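Long-range contacts in neutral ceramidase (Pseudomonas aeruginosa, PDB 2ZWS), which catalyses the zinc-dependent hydrolysis of the N-acyl linkage of ceramides to sphingosine and free fatty acid, and also the reverse synthesis: residues S447-R452 with P469-A474; Q369-K374 with E453-Q458; V418-A423 with A474-F479; R158-L163 with E459-S464. All coordinates share one frame; numbering follows the deposited sequence.

Interaction 1: S447-R452 with P469-A474; sequences SYVTTR and PWTQAA. With ZN (zinc ion), chain B.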
loop_
_atom_site.group_PDB
_atom_site.type_symbol
_atom_site.label_atom_id
_atom_site.label_comp_id
_atom_site.label_asym_id
_atom_site.label_seq_id
_atom_site.Cartn_x
_atom_site.Cartn_y
_atom_site.Cartn_z
ATOM N N SER A 447 10.096 9.713 0.793
ATOM C CA SER A 447 9.870 10.400 -0.474
ATOM C C SER A 447 10.565 9.732 -1.665
ATOM O O SER A 447 10.519 8.546 -1.791
ATOM C CB SER A 447 10.189 11.901 -0.308
ATOM O OG SER A 447 9.275 12.466 0.625
ATOM N N TYR A 448 11.233 10.495 -2.533
ATOM C CA TYR A 448 11.679 9.972 -3.837
ATOM C C TYR A 448 13.191 9.789 -3.950
ATOM O O TYR A 448 13.962 10.446 -3.243
ATOM C CB TYR A 448 11.136 10.837 -5.000
ATOM C CG TYR A 448 9.644 10.667 -5.232
ATOM C CD1 TYR A 448 8.700 11.300 -4.425
ATOM C CD2 TYR A 448 9.177 9.877 -6.276
ATOM C CE1 TYR A 448 7.297 11.107 -4.630
ATOM C CE2 TYR A 448 7.822 9.706 -6.525
ATOM C CZ TYR A 448 6.860 10.303 -5.698
ATOM O OH TYR A 448 5.498 10.073 -5.952
ATOM N N VAL A 449 13.601 8.881 -4.830
ATOM C CA VAL A 449 15.017 8.720 -5.143
ATOM C C VAL A 449 15.224 8.677 -6.650
ATOM O O VAL A 449 14.726 7.822 -7.360
ATOM C CB VAL A 449 15.631 7.469 -4.492
ATOM C CG1 VAL A 449 17.114 7.379 -4.805
ATOM C CG2 VAL A 449 15.380 7.456 -2.964
ATOM N N THR A 450 16.033 9.620 -7.078
ATOM C CA THR A 450 16.323 9.878 -8.454
ATOM C C THR A 450 17.858 9.679 -8.621
ATOM O O THR A 450 18.626 9.809 -7.657
ATOM C CB THR A 450 15.833 11.320 -8.559
ATOM O OG1 THR A 450 14.765 11.587 -9.474
ATOM C CG2 THR A 450 16.652 12.327 -7.962
ATOM N N THR A 451 18.315 9.318 -9.816
ATOM C CA THR A 451 19.759 9.200 -10.031
ATOM C C THR A 451 20.364 10.610 -9.986
ATOM O O THR A 451 19.646 11.593 -10.092
ATOM C CB THR A 451 20.083 8.596 -11.393
ATOM O OG1 THR A 451 19.506 9.433 -12.397
ATOM C CG2 THR A 451 19.517 7.167 -11.536
ATOM N N ARG A 452 21.690 10.694 -9.897
ATOM C CA ARG A 452 22.380 12.002 -9.960
ATOM C C ARG A 452 21.945 12.840 -11.180
ATOM O O ARG A 452 21.662 14.051 -11.066
ATOM C CB ARG A 452 23.911 11.803 -9.958
ATOM C CG ARG A 452 24.732 13.099 -10.082
ATOM C CD ARG A 452 24.588 13.946 -8.846
ATOM N NE ARG A 452 25.117 15.315 -8.928
ATOM C CZ ARG A 452 24.397 16.380 -9.266
ATOM N NH1 ARG A 452 24.956 17.582 -9.269
ATOM N NH2 ARG A 452 23.117 16.255 -9.607
ATOM N N PRO A 469 21.786 15.453 -4.134
ATOM C CA PRO A 469 22.093 14.808 -5.400
ATOM C C PRO A 469 22.622 13.377 -5.252
ATOM O O PRO A 469 22.495 12.581 -6.178
ATOM C CB PRO A 469 23.157 15.738 -6.021
ATOM C CG PRO A 469 23.750 16.474 -4.872
ATOM C CD PRO A 469 22.623 16.646 -3.890
ATOM N N TRP A 470 23.234 13.074 -4.111
ATOM C CA TRP A 470 23.866 11.770 -3.919
ATOM C C TRP A 470 23.015 10.801 -3.104
ATOM O O TRP A 470 23.513 9.773 -2.659
ATOM C CB TRP A 470 25.271 11.922 -3.318
ATOM C CG TRP A 470 26.130 12.809 -4.197
ATOM C CD1 TRP A 470 26.545 14.070 -3.921
ATOM C CD2 TRP A 470 26.581 12.504 -5.516
ATOM N NE1 TRP A 470 27.269 14.568 -4.984
ATOM C CE2 TRP A 470 27.303 13.626 -5.977
ATOM C CE3 TRP A 470 26.462 11.381 -6.351
ATOM C CZ2 TRP A 470 27.914 13.662 -7.245
ATOM C CZ3 TRP A 470 27.065 11.416 -7.616
ATOM C CH2 TRP A 470 27.784 12.554 -8.042
ATOM N N THR A 471 21.732 11.117 -2.959
ATOM C CA THR A 471 20.788 10.204 -2.289
ATOM C C THR A 471 20.823 8.799 -2.908
ATOM O O THR A 471 20.905 7.778 -2.180
ATOM C CB THR A 471 19.357 10.784 -2.282
ATOM O OG1 THR A 471 19.360 12.046 -1.601
ATOM C CG2 THR A 471 18.383 9.840 -1.576
ATOM N N GLN A 472 20.765 8.721 -4.240
ATOM C CA GLN A 472 20.762 7.416 -4.891
ATOM C C GLN A 472 22.059 6.662 -4.619
ATOM O O GLN A 472 22.034 5.460 -4.352
ATOM C CB GLN A 472 20.518 7.554 -6.398
ATOM C CG GLN A 472 20.243 6.233 -7.154
ATOM C CD GLN A 472 21.497 5.430 -7.479
ATOM O OE1 GLN A 472 22.601 5.985 -7.572
ATOM N NE2 GLN A 472 21.338 4.110 -7.669
ATOM N N ALA A 473 23.183 7.371 -4.716
ATOM C CA ALA A 473 24.520 6.803 -4.484
ATOM C C ALA A 473 24.606 6.228 -3.064
ATOM O O ALA A 473 25.150 5.123 -2.867
ATOM C CB ALA A 473 25.584 7.884 -4.697
ATOM N N ALA A 474 24.026 6.946 -2.104
ATOM C CA ALA A 474 23.986 6.481 -0.693
ATOM C C ALA A 474 23.246 5.157 -0.594
ATOM O O ALA A 474 23.739 4.207 0.046
ATOM C CB ALA A 474 23.302 7.506 0.209
HETATM ZN ZN ZN B . 4.474 8.197 -5.564
HETATM O O HOH W 1 19.982 11.159 -5.775
HETATM O O HOH W 2 23.289 8.476 -8.873
HETATM O O HOH W 3 2.854 9.468 -5.080
#

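Interaction 2: Q369-K374 with E453-Q458; sequences QCQAEK and EEYAAQ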
loop_
_atom_site.group_PDB
_atom_site.type_symbol
_atom_site.label_atom_id
_atom_site.label_comp_id
_atom_site.label_asym_id
_atom_site.label_seq_id
_atom_site.Cartn_x
_atom_site.Cartn_y
_atom_site.Cartn_z
ATOM N N GLN A 369 24.044 24.978 -0.730
ATOM C CA GLN A 369 25.138 24.531 -1.573
ATOM C C GLN A 369 25.119 23.035 -1.826
ATOM O O GLN A 369 25.260 22.616 -2.972
ATOM C CB GLN A 369 26.494 24.987 -1.039
ATOM C CG GLN A 369 26.733 26.478 -1.234
ATOM C CD GLN A 369 26.343 26.975 -2.630
ATOM O OE1 GLN A 369 25.414 27.782 -2.783
ATOM N NE2 GLN A 369 27.049 26.494 -3.654
ATOM N N CYS A 370 24.943 22.229 -0.781
ATOM C CA CYS A 370 25.087 20.834 -1.143
ATOM C C CYS A 370 23.780 20.214 -1.744
ATOM O O CYS A 370 23.923 19.216 -2.435
ATOM C CB CYS A 370 25.906 19.969 -0.114
ATOM S SG CYS A 370 27.687 20.340 0.140
ATOM N N GLN A 371 22.613 20.857 -1.637
ATOM C CA GLN A 371 21.411 20.423 -2.374
ATOM C C GLN A 371 21.497 20.633 -3.901
ATOM O O GLN A 371 20.607 20.211 -4.646
ATOM C CB GLN A 371 20.158 21.099 -1.806
ATOM C CG GLN A 371 19.747 20.607 -0.419
ATOM C CD GLN A 371 19.058 19.243 -0.462
ATOM O OE1 GLN A 371 18.707 18.752 -1.538
ATOM N NE2 GLN A 371 18.863 18.628 0.716
ATOM N N ALA A 372 22.569 21.304 -4.348
ATOM C CA ALA A 372 22.956 21.363 -5.771
ATOM C C ALA A 372 21.882 22.041 -6.612
ATOM O O ALA A 372 21.494 23.174 -6.304
ATOM C CB ALA A 372 23.336 19.952 -6.307
ATOM N N GLU A 373 21.361 21.379 -7.635
ATOM C CA GLU A 373 20.418 22.060 -8.529
ATOM C C GLU A 373 19.024 22.316 -7.964
ATOM O O GLU A 373 18.208 22.994 -8.574
ATOM C CB GLU A 373 20.392 21.477 -9.951
ATOM C CG GLU A 373 20.596 20.011 -10.123
ATOM C CD GLU A 373 22.013 19.521 -9.832
ATOM O OE1 GLU A 373 23.003 19.863 -10.533
ATOM O OE2 GLU A 373 22.116 18.745 -8.884
ATOM N N LYS A 374 18.748 21.782 -6.780
ATOM C CA LYS A 374 17.474 22.038 -6.144
ATOM C C LYS A 374 17.302 23.505 -5.738
ATOM O O LYS A 374 18.242 24.130 -5.242
ATOM C CB LYS A 374 17.367 21.157 -4.889
ATOM C CG LYS A 374 15.986 21.204 -4.189
ATOM C CD LYS A 374 15.935 20.275 -2.956
ATOM C CE LYS A 374 15.784 18.819 -3.382
ATOM N NZ LYS A 374 16.104 17.948 -2.209
ATOM N N GLU A 453 21.845 12.171 -12.319
ATOM C CA GLU A 453 21.490 12.846 -13.588
ATOM C C GLU A 453 20.031 13.307 -13.580
ATOM O O GLU A 453 19.722 14.454 -13.913
ATOM C CB GLU A 453 21.774 11.934 -14.781
ATOM C CG GLU A 453 23.250 11.502 -14.898
ATOM C CD GLU A 453 23.624 10.196 -14.169
ATOM O OE1 GLU A 453 22.925 9.742 -13.215
ATOM O OE2 GLU A 453 24.664 9.601 -14.562
ATOM N N GLU A 454 19.127 12.430 -13.142
ATOM C CA GLU A 454 17.732 12.829 -12.993
ATOM C C GLU A 454 17.580 13.985 -12.013
ATOM O O GLU A 454 16.783 14.900 -12.242
ATOM C CB GLU A 454 16.887 11.655 -12.492
ATOM C CG GLU A 454 16.650 10.584 -13.529
ATOM C CD GLU A 454 16.311 9.243 -12.927
ATOM O OE1 GLU A 454 16.156 9.155 -11.689
ATOM O OE2 GLU A 454 16.212 8.268 -13.695
ATOM N N TYR A 455 18.295 13.906 -10.889
ATOM C CA TYR A 455 18.202 14.928 -9.855
ATOM C C TYR A 455 18.465 16.298 -10.442
ATOM O O TYR A 455 17.753 17.254 -10.110
ATOM C CB TYR A 455 19.203 14.647 -8.741
ATOM C CG TYR A 455 19.136 15.611 -7.590
ATOM C CD1 TYR A 455 18.371 15.313 -6.450
ATOM C CD2 TYR A 455 19.872 16.813 -7.610
ATOM C CE1 TYR A 455 18.313 16.182 -5.375
ATOM C CE2 TYR A 455 19.824 17.704 -6.533
ATOM C CZ TYR A 455 19.038 17.365 -5.407
ATOM O OH TYR A 455 18.979 18.216 -4.336
ATOM N N ALA A 456 19.470 16.382 -11.329
ATOM C CA ALA A 456 19.875 17.681 -11.900
ATOM C C ALA A 456 18.746 18.357 -12.671
ATOM O O ALA A 456 18.664 19.590 -12.700
ATOM C CB ALA A 456 21.114 17.538 -12.782
ATOM N N ALA A 457 17.872 17.556 -13.275
ATOM C CA ALA A 457 16.744 18.082 -14.040
ATOM C C ALA A 457 15.663 18.702 -13.159
ATOM O O ALA A 457 14.920 19.567 -13.605
ATOM C CB ALA A 457 16.165 17.008 -14.940
ATOM N N GLN A 458 15.563 18.228 -11.916
ATOM C CA GLN A 458 14.589 18.753 -10.937
ATOM C C GLN A 458 13.146 18.765 -11.420
ATOM O O GLN A 458 12.416 19.732 -11.207
ATOM C CB GLN A 458 15.012 20.129 -10.371
ATOM C CG GLN A 458 16.190 20.070 -9.420
ATOM C CD GLN A 458 15.847 19.415 -8.092
ATOM O OE1 GLN A 458 15.017 19.916 -7.343
ATOM N NE2 GLN A 458 16.512 18.316 -7.788
#

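Interaction 3: V418-A423 with A474-F479; sequences VRIRRA and AYQQLF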
loop_
_atom_site.group_PDB
_atom_site.type_symbol
_atom_site.label_atom_id
_atom_site.label_comp_id
_atom_site.label_asym_id
_atom_site.label_seq_id
_atom_site.Cartn_x
_atom_site.Cartn_y
_atom_site.Cartn_z
ATOM N N VAL A 418 17.169 0.232 -10.817
ATOM C CA VAL A 418 17.946 -0.654 -11.693
ATOM C C VAL A 418 19.446 -0.614 -11.366
ATOM O O VAL A 418 20.098 -1.646 -11.326
ATOM C CB VAL A 418 17.698 -0.369 -13.202
ATOM C CG1 VAL A 418 18.690 -1.156 -14.066
ATOM C CG2 VAL A 418 16.274 -0.744 -13.563
ATOM N N ARG A 419 19.991 0.575 -11.136
ATOM C CA ARG A 419 21.423 0.665 -10.796
ATOM C C ARG A 419 21.752 -0.109 -9.500
ATOM O O ARG A 419 22.795 -0.774 -9.391
ATOM C CB ARG A 419 21.864 2.118 -10.672
ATOM C CG ARG A 419 22.123 2.764 -12.036
ATOM C CD ARG A 419 22.644 4.154 -11.809
ATOM N NE ARG A 419 22.512 4.977 -13.002
ATOM C CZ ARG A 419 22.774 6.276 -13.007
ATOM N NH1 ARG A 419 22.627 6.983 -14.133
ATOM N NH2 ARG A 419 23.191 6.861 -11.889
ATOM N N ILE A 420 20.851 -0.034 -8.528
ATOM C CA ILE A 420 21.071 -0.741 -7.263
ATOM C C ILE A 420 20.959 -2.250 -7.475
ATOM O O ILE A 420 21.806 -3.006 -7.024
ATOM C CB ILE A 420 20.119 -0.251 -6.170
ATOM C CG1 ILE A 420 20.420 1.228 -5.871
ATOM C CG2 ILE A 420 20.288 -1.097 -4.912
ATOM C CD1 ILE A 420 19.452 1.899 -4.904
ATOM N N ARG A 421 19.945 -2.671 -8.221
ATOM C CA ARG A 421 19.771 -4.070 -8.572
ATOM C C ARG A 421 21.031 -4.647 -9.224
ATOM O O ARG A 421 21.513 -5.711 -8.825
ATOM C CB ARG A 421 18.599 -4.190 -9.530
ATOM C CG ARG A 421 17.671 -5.326 -9.223
ATOM C CD ARG A 421 16.754 -5.515 -10.402
ATOM N NE ARG A 421 15.937 -4.338 -10.663
ATOM C CZ ARG A 421 15.227 -4.139 -11.780
ATOM N NH1 ARG A 421 15.248 -5.019 -12.786
ATOM N NH2 ARG A 421 14.478 -3.044 -11.887
ATOM N N ARG A 422 21.559 -3.938 -10.220
ATOM C CA ARG A 422 22.780 -4.347 -10.937
ATOM C C ARG A 422 23.960 -4.486 -9.990
ATOM O O ARG A 422 24.739 -5.438 -10.076
ATOM C CB ARG A 422 23.148 -3.324 -12.009
ATOM C CG ARG A 422 22.269 -3.356 -13.235
ATOM C CD ARG A 422 22.569 -2.187 -14.157
ATOM N NE ARG A 422 21.729 -2.289 -15.340
ATOM C CZ ARG A 422 21.489 -1.306 -16.196
ATOM N NH1 ARG A 422 22.010 -0.098 -16.010
ATOM N NH2 ARG A 422 20.701 -1.543 -17.233
ATOM N N ALA A 423 24.111 -3.491 -9.115
ATOM C CA ALA A 423 25.260 -3.446 -8.207
ATOM C C ALA A 423 25.185 -4.599 -7.203
ATOM O O ALA A 423 26.188 -5.256 -6.911
ATOM C CB ALA A 423 25.315 -2.122 -7.507
ATOM N N ALA A 474 24.026 6.946 -2.104
ATOM C CA ALA A 474 23.986 6.481 -0.693
ATOM C C ALA A 474 23.246 5.157 -0.594
ATOM O O ALA A 474 23.739 4.207 0.046
ATOM C CB ALA A 474 23.302 7.506 0.209
ATOM N N TYR A 475 22.055 5.091 -1.200
ATOM C CA TYR A 475 21.302 3.822 -1.153
ATOM C C TYR A 475 22.068 2.699 -1.845
ATOM O O TYR A 475 22.067 1.570 -1.378
ATOM C CB TYR A 475 19.934 3.987 -1.781
ATOM C CG TYR A 475 18.896 4.597 -0.882
ATOM C CD1 TYR A 475 18.327 3.859 0.162
ATOM C CD2 TYR A 475 18.446 5.904 -1.095
ATOM C CE1 TYR A 475 17.350 4.411 0.976
ATOM C CE2 TYR A 475 17.457 6.461 -0.311
ATOM C CZ TYR A 475 16.903 5.702 0.737
ATOM O OH TYR A 475 15.903 6.212 1.534
ATOM N N GLN A 476 22.746 3.005 -2.954
ATOM C CA GLN A 476 23.474 1.958 -3.645
ATOM C C GLN A 476 24.608 1.427 -2.753
ATOM O O GLN A 476 24.778 0.206 -2.626
ATOM C CB GLN A 476 24.028 2.467 -4.980
ATOM C CG GLN A 476 24.551 1.378 -5.889
ATOM C CD GLN A 476 24.610 1.817 -7.333
ATOM O OE1 GLN A 476 23.654 2.400 -7.859
ATOM N NE2 GLN A 476 25.729 1.520 -7.995
ATOM N N GLN A 477 25.332 2.331 -2.112
ATOM C CA GLN A 477 26.396 1.934 -1.183
ATOM C C GLN A 477 25.853 1.068 -0.050
ATOM O O GLN A 477 26.440 0.040 0.284
ATOM C CB GLN A 477 27.020 3.169 -0.567
ATOM C CG GLN A 477 28.032 2.874 0.521
ATOM C CD GLN A 477 28.690 4.132 0.988
ATOM O OE1 GLN A 477 28.445 4.603 2.105
ATOM N NE2 GLN A 477 29.487 4.723 0.120
ATOM N N LEU A 478 24.734 1.506 0.531
ATOM C CA LEU A 478 24.141 0.795 1.666
ATOM C C LEU A 478 23.724 -0.628 1.291
ATOM O O LEU A 478 23.989 -1.592 2.041
ATOM C CB LEU A 478 22.958 1.585 2.216
ATOM C CG LEU A 478 23.328 2.917 2.879
ATOM C CD1 LEU A 478 22.081 3.723 3.196
ATOM C CD2 LEU A 478 24.181 2.742 4.115
ATOM N N PHE A 479 23.044 -0.758 0.157
ATOM C CA PHE A 479 22.645 -2.081 -0.317
ATOM C C PHE A 479 23.815 -2.954 -0.753
ATOM O O PHE A 479 23.804 -4.172 -0.529
ATOM C CB PHE A 479 21.571 -1.963 -1.402
ATOM C CG PHE A 479 20.189 -1.723 -0.853
ATOM C CD1 PHE A 479 19.536 -2.740 -0.150
ATOM C CD2 PHE A 479 19.529 -0.498 -1.024
ATOM C CE1 PHE A 479 18.256 -2.553 0.380
ATOM C CE2 PHE A 479 18.206 -0.326 -0.485
ATOM C CZ PHE A 479 17.593 -1.368 0.220
#

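Interaction 4: R158-L163 with E459-S464; sequences RNRSLL and EYEGGS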
loop_
_atom_site.group_PDB
_atom_site.type_symbol
_atom_site.label_atom_id
_atom_site.label_comp_id
_atom_site.label_asym_id
_atom_site.label_seq_id
_atom_site.Cartn_x
_atom_site.Cartn_y
_atom_site.Cartn_z
ATOM N N ARG A 158 3.598 3.939 -17.902
ATOM C CA ARG A 158 4.280 4.932 -18.732
ATOM C C ARG A 158 5.142 5.800 -17.828
ATOM O O ARG A 158 4.820 5.981 -16.643
ATOM C CB ARG A 158 3.278 5.771 -19.533
ATOM C CG ARG A 158 2.367 6.652 -18.687
ATOM C CD ARG A 158 1.474 7.554 -19.557
ATOM N NE ARG A 158 2.222 8.667 -20.144
ATOM C CZ ARG A 158 2.538 9.799 -19.516
ATOM N NH1 ARG A 158 2.155 10.017 -18.264
ATOM N NH2 ARG A 158 3.238 10.727 -20.150
ATOM N N ASN A 159 6.238 6.322 -18.366
ATOM C CA ASN A 159 7.075 7.195 -17.582
ATOM C C ASN A 159 6.496 8.596 -17.546
ATOM O O ASN A 159 6.248 9.202 -18.594
ATOM C CB ASN A 159 8.503 7.232 -18.160
ATOM C CG ASN A 159 9.500 7.810 -17.187
ATOM O OD1 ASN A 159 9.414 8.990 -16.798
ATOM N ND2 ASN A 159 10.484 6.992 -16.800
ATOM N N ARG A 160 6.345 9.146 -16.350
ATOM C CA ARG A 160 5.722 10.467 -16.194
ATOM C C ARG A 160 6.734 11.606 -16.141
ATOM O O ARG A 160 6.372 12.786 -16.044
ATOM C CB ARG A 160 4.805 10.454 -14.947
ATOM C CG ARG A 160 5.562 10.382 -13.677
ATOM C CD ARG A 160 4.661 10.261 -12.465
ATOM N NE ARG A 160 5.446 10.426 -11.250
ATOM C CZ ARG A 160 4.934 10.355 -10.017
ATOM N NH1 ARG A 160 3.630 10.103 -9.827
ATOM N NH2 ARG A 160 5.726 10.548 -8.975
ATOM N N SER A 161 8.009 11.245 -16.172
ATOM C CA SER A 161 9.093 12.229 -16.152
ATOM C C SER A 161 10.186 11.795 -17.120
ATOM O O SER A 161 11.346 11.615 -16.726
ATOM C CB SER A 161 9.638 12.364 -14.731
ATOM O OG SER A 161 8.676 13.055 -13.961
ATOM N N LEU A 162 9.797 11.634 -18.386
ATOM C CA LEU A 162 10.682 11.063 -19.396
ATOM C C LEU A 162 11.901 11.949 -19.683
ATOM O O LEU A 162 12.988 11.441 -19.962
ATOM C CB LEU A 162 9.908 10.730 -20.672
ATOM C CG LEU A 162 10.631 9.783 -21.646
ATOM C CD1 LEU A 162 11.205 8.540 -20.956
ATOM C CD2 LEU A 162 9.699 9.369 -22.766
ATOM N N LEU A 163 11.735 13.257 -19.562
ATOM C CA LEU A 163 12.843 14.178 -19.818
ATOM C C LEU A 163 14.028 13.874 -18.893
ATOM O O LEU A 163 15.183 13.871 -19.337
ATOM C CB LEU A 163 12.363 15.614 -19.621
ATOM C CG LEU A 163 13.370 16.744 -19.782
ATOM C CD1 LEU A 163 12.590 17.938 -20.259
ATOM C CD2 LEU A 163 14.071 17.056 -18.470
ATOM N N GLU A 459 12.731 17.677 -12.060
ATOM C CA GLU A 459 11.304 17.425 -12.249
ATOM C C GLU A 459 10.785 16.957 -10.878
ATOM O O GLU A 459 11.547 16.955 -9.920
ATOM C CB GLU A 459 11.079 16.388 -13.346
ATOM C CG GLU A 459 11.432 16.923 -14.745
ATOM C CD GLU A 459 10.930 16.010 -15.835
ATOM O OE1 GLU A 459 11.506 14.905 -16.012
ATOM O OE2 GLU A 459 9.940 16.381 -16.516
ATOM N N TYR A 460 9.519 16.561 -10.785
ATOM C CA TYR A 460 8.875 16.355 -9.487
ATOM C C TYR A 460 9.669 15.421 -8.560
ATOM O O TYR A 460 9.912 15.743 -7.398
ATOM C CB TYR A 460 7.450 15.859 -9.706
ATOM C CG TYR A 460 6.750 15.492 -8.419
ATOM C CD1 TYR A 460 6.284 16.481 -7.546
ATOM C CD2 TYR A 460 6.567 14.150 -8.077
ATOM C CE1 TYR A 460 5.654 16.134 -6.336
ATOM C CE2 TYR A 460 5.919 13.795 -6.892
ATOM C CZ TYR A 460 5.485 14.785 -6.028
ATOM O OH TYR A 460 4.847 14.427 -4.846
ATOM N N GLU A 461 10.106 14.286 -9.094
ATOM C CA GLU A 461 10.853 13.302 -8.317
ATOM C C GLU A 461 12.187 13.824 -7.799
ATOM O O GLU A 461 12.615 13.495 -6.678
ATOM C CB GLU A 461 11.055 12.025 -9.124
ATOM C CG GLU A 461 9.740 11.342 -9.558
ATOM C CD GLU A 461 9.093 11.981 -10.782
ATOM O OE1 GLU A 461 9.743 12.786 -11.501
ATOM O OE2 GLU A 461 7.909 11.702 -11.027
ATOM N N GLY A 462 12.870 14.593 -8.648
ATOM C CA GLY A 462 13.968 15.418 -8.174
ATOM C C GLY A 462 13.260 16.510 -7.406
ATOM O O GLY A 462 12.140 16.877 -7.726
ATOM N N GLY A 463 13.841 17.028 -6.352
ATOM C CA GLY A 463 13.071 18.037 -5.654
ATOM C C GLY A 463 12.185 17.397 -4.600
ATOM O O GLY A 463 11.879 18.048 -3.599
ATOM N N SER A 464 11.752 16.143 -4.801
ATOM C CA SER A 464 11.399 15.345 -3.608
ATOM C C SER A 464 12.452 14.294 -3.260
ATOM O O SER A 464 12.179 13.375 -2.469
ATOM C CB SER A 464 10.007 14.701 -3.728
ATOM O OG SER A 464 8.997 15.685 -3.545
HETATM O O HOH W 4 7.260 16.021 -16.130
HETATM O O HOH W 5 9.263 14.917 -18.708
#

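Interaction 1: S447-R452 with P469-A474
R452 lays its aliphatic chain over one face of the W470 indole, CD 3.6 Å from the six-membered ring centroid and 12° off its normal, a CH-pi contact. The chain leaves the backbone with CG anti to N (chi1 177°) and bends at chi2, bringing CB, CG and CD onto the ring. The guanidinium plane stands 84° from the indole. With R452 CZ 5.4 Å from the same centroid, any cation-pi attraction is weak. At this partly exposed end P469 CB covers one guanidinium face, 3.5 Å from R452 CZ, and the R452 charge is answered by E373 in a salt bridge. Deeper in, the packing is close and buried: V449 CG1 sits 3.6 Å from Q472 CA, and T450 O lies 3.2 Å from Q472 CB. One water donates to T450 O and P469 O and accepts from Q472 N; another accepts from R452 N and, in the modelled conformer of Q472, donates to OE1, while NE2 bonds to Q476 OE1. Y448 OH binds the zinc ion at 2.2 Å, so the contact joins the start of helix 471-488 to a strand of the H97, H204, E411 and Y448 zinc site.

Interaction 2: Q369-K374 with E453-Q458
A type II' beta turn, Q371 to K374, follows helix 365-370 and receives the side chain of Y455 from the short helix 452-457. Y455 reaches it because its CG stands anti to the backbone N (chi1 -177°), and its OH donates to Q371 O at 2.6 Å, the donor tilted 20° from the carbonyl plane. The same oxygen accepts K374 N, the bond that closes the turn, so the phenol is fastened to the turn's own carbonyl. Around the ring, E373 OE2, the oxygen paired with R452, comes to the edge, 3.2 Å from Y455 CD2, with the carboxylate plane perpendicular to the ring. K374 runs across the phenol end, its CE 3.4 Å from Y455 OH, and its NZ bonds to Q371 OE1 and to the carbonyl oxygens T465 O and A325 O, so three oxygens hold the ammonium. Q458, just past the helix, bends at chi2 (-70°) and folds back over the ring, with OE1 3.5 Å from K374 CG. Its NE2 lies over the centre of one face of Y455, 3.4 Å above the ring plane, while donating to Y455 O.

Interaction 3: V418-A423 with A474-F479
I420 and Q476 pass alongside one another, pointing opposite ways, where helices 414-428 and 471-488 come closest, their CA atoms the nearest pair across the contact. The axes of the two short segments are roughly parallel, 9.4 Å apart at closest approach, with a signed crossing angle of -24°. I420 spreads its branches along the neighbouring helix: CG1 lies against the base of Q476, 3.9 Å from Q476 CB; CD1 extends to Y475 CB at 3.8 Å; and CG2, anti to the backbone N, meets F479 CB at 3.8 Å and approaches the F479 ring obliquely. Q476 answers with a long reach. Its CG is anti to the backbone N (chi1 -168°) and the chain stays extended beyond CG, which carries the amide over the first helix between R419 and A423. There OE1 lies 3.3 Å from R419 CB, and NE2 packs against A423 CB at 3.7 Å. The R419 chain leads off toward salt bridges with E453 and D170, while the Y475 ring turns to F412, which it meets edge-to-face, and to L393 and I395 of strand 392-400. The helices therefore adhere through apolar and van der Waals contacts centred on I420 and Q476. The Q476 amide spends its oxygen on Q472 NE2 within its own helix, and the R419 guanidinium finds its ion partners beyond the interface.

Interaction 4: R158-L163 with E459-S464
E461 receives R160 and S161 on separate carboxylate oxygens. R160 NE donates to OE2 of E461 at 2.8 Å, nearly along the C-O axis and with an N-H...O angle of 150°, and R160 NH2 adds a weak second bond to that oxygen; together they form a salt bridge with the guanidinium and carboxylate planes 38° apart. E461 OE1 takes the hydroxyl of S161, OG at 2.7 Å, on its syn side. Two neighbouring residues thus fix the carboxylate's rotation. S161 is itself placed by an Asx turn, its N bonded to N159 OD1 at 2.7 Å. Farther out, E459 extends beside the start of helix 162-165: OE1 bonds to S164 OG and packs 3.4 Å from S161 CB, while OE2 receives two waters at 2.7 Å, one of which also accepts from L163 N. L163 CB lies against the same carboxylate. Y460 offers its ring edge to R160, with CD2 3.8 Å from R160 NH2 and the ring and guanidinium planes 79° apart. R160 NH2 also bonds to the zinc ligand Y448 OH, and its side chain approaches S250, the probable nucleophile. R160 thus sits in the zinc site's second shell, and E461 probably helps hold its guanidinium there.

Overall arrangement
All four contacts lie in the region of the N-terminal ceramidase family, and interactions 1 to 3 gather around helix 471-488. Interactions 1 and 3 both use that helix, share A474 and have centres about 10 Å apart. Interaction 2 also lies about 10 Å from interaction 1, centre to centre, with R452-E373 as the joint, and R419-E453 connects interactions 2 and 3. The centre of interaction 4 is about 13 Å from the centres of interactions 1 and 2. Interaction 1 closes within residues 447-479, while the partners 158-163, 369-374 and 418-423 come from earlier in the chain, so this piece of chain links the zinc site to helices 414-428 and 471-488.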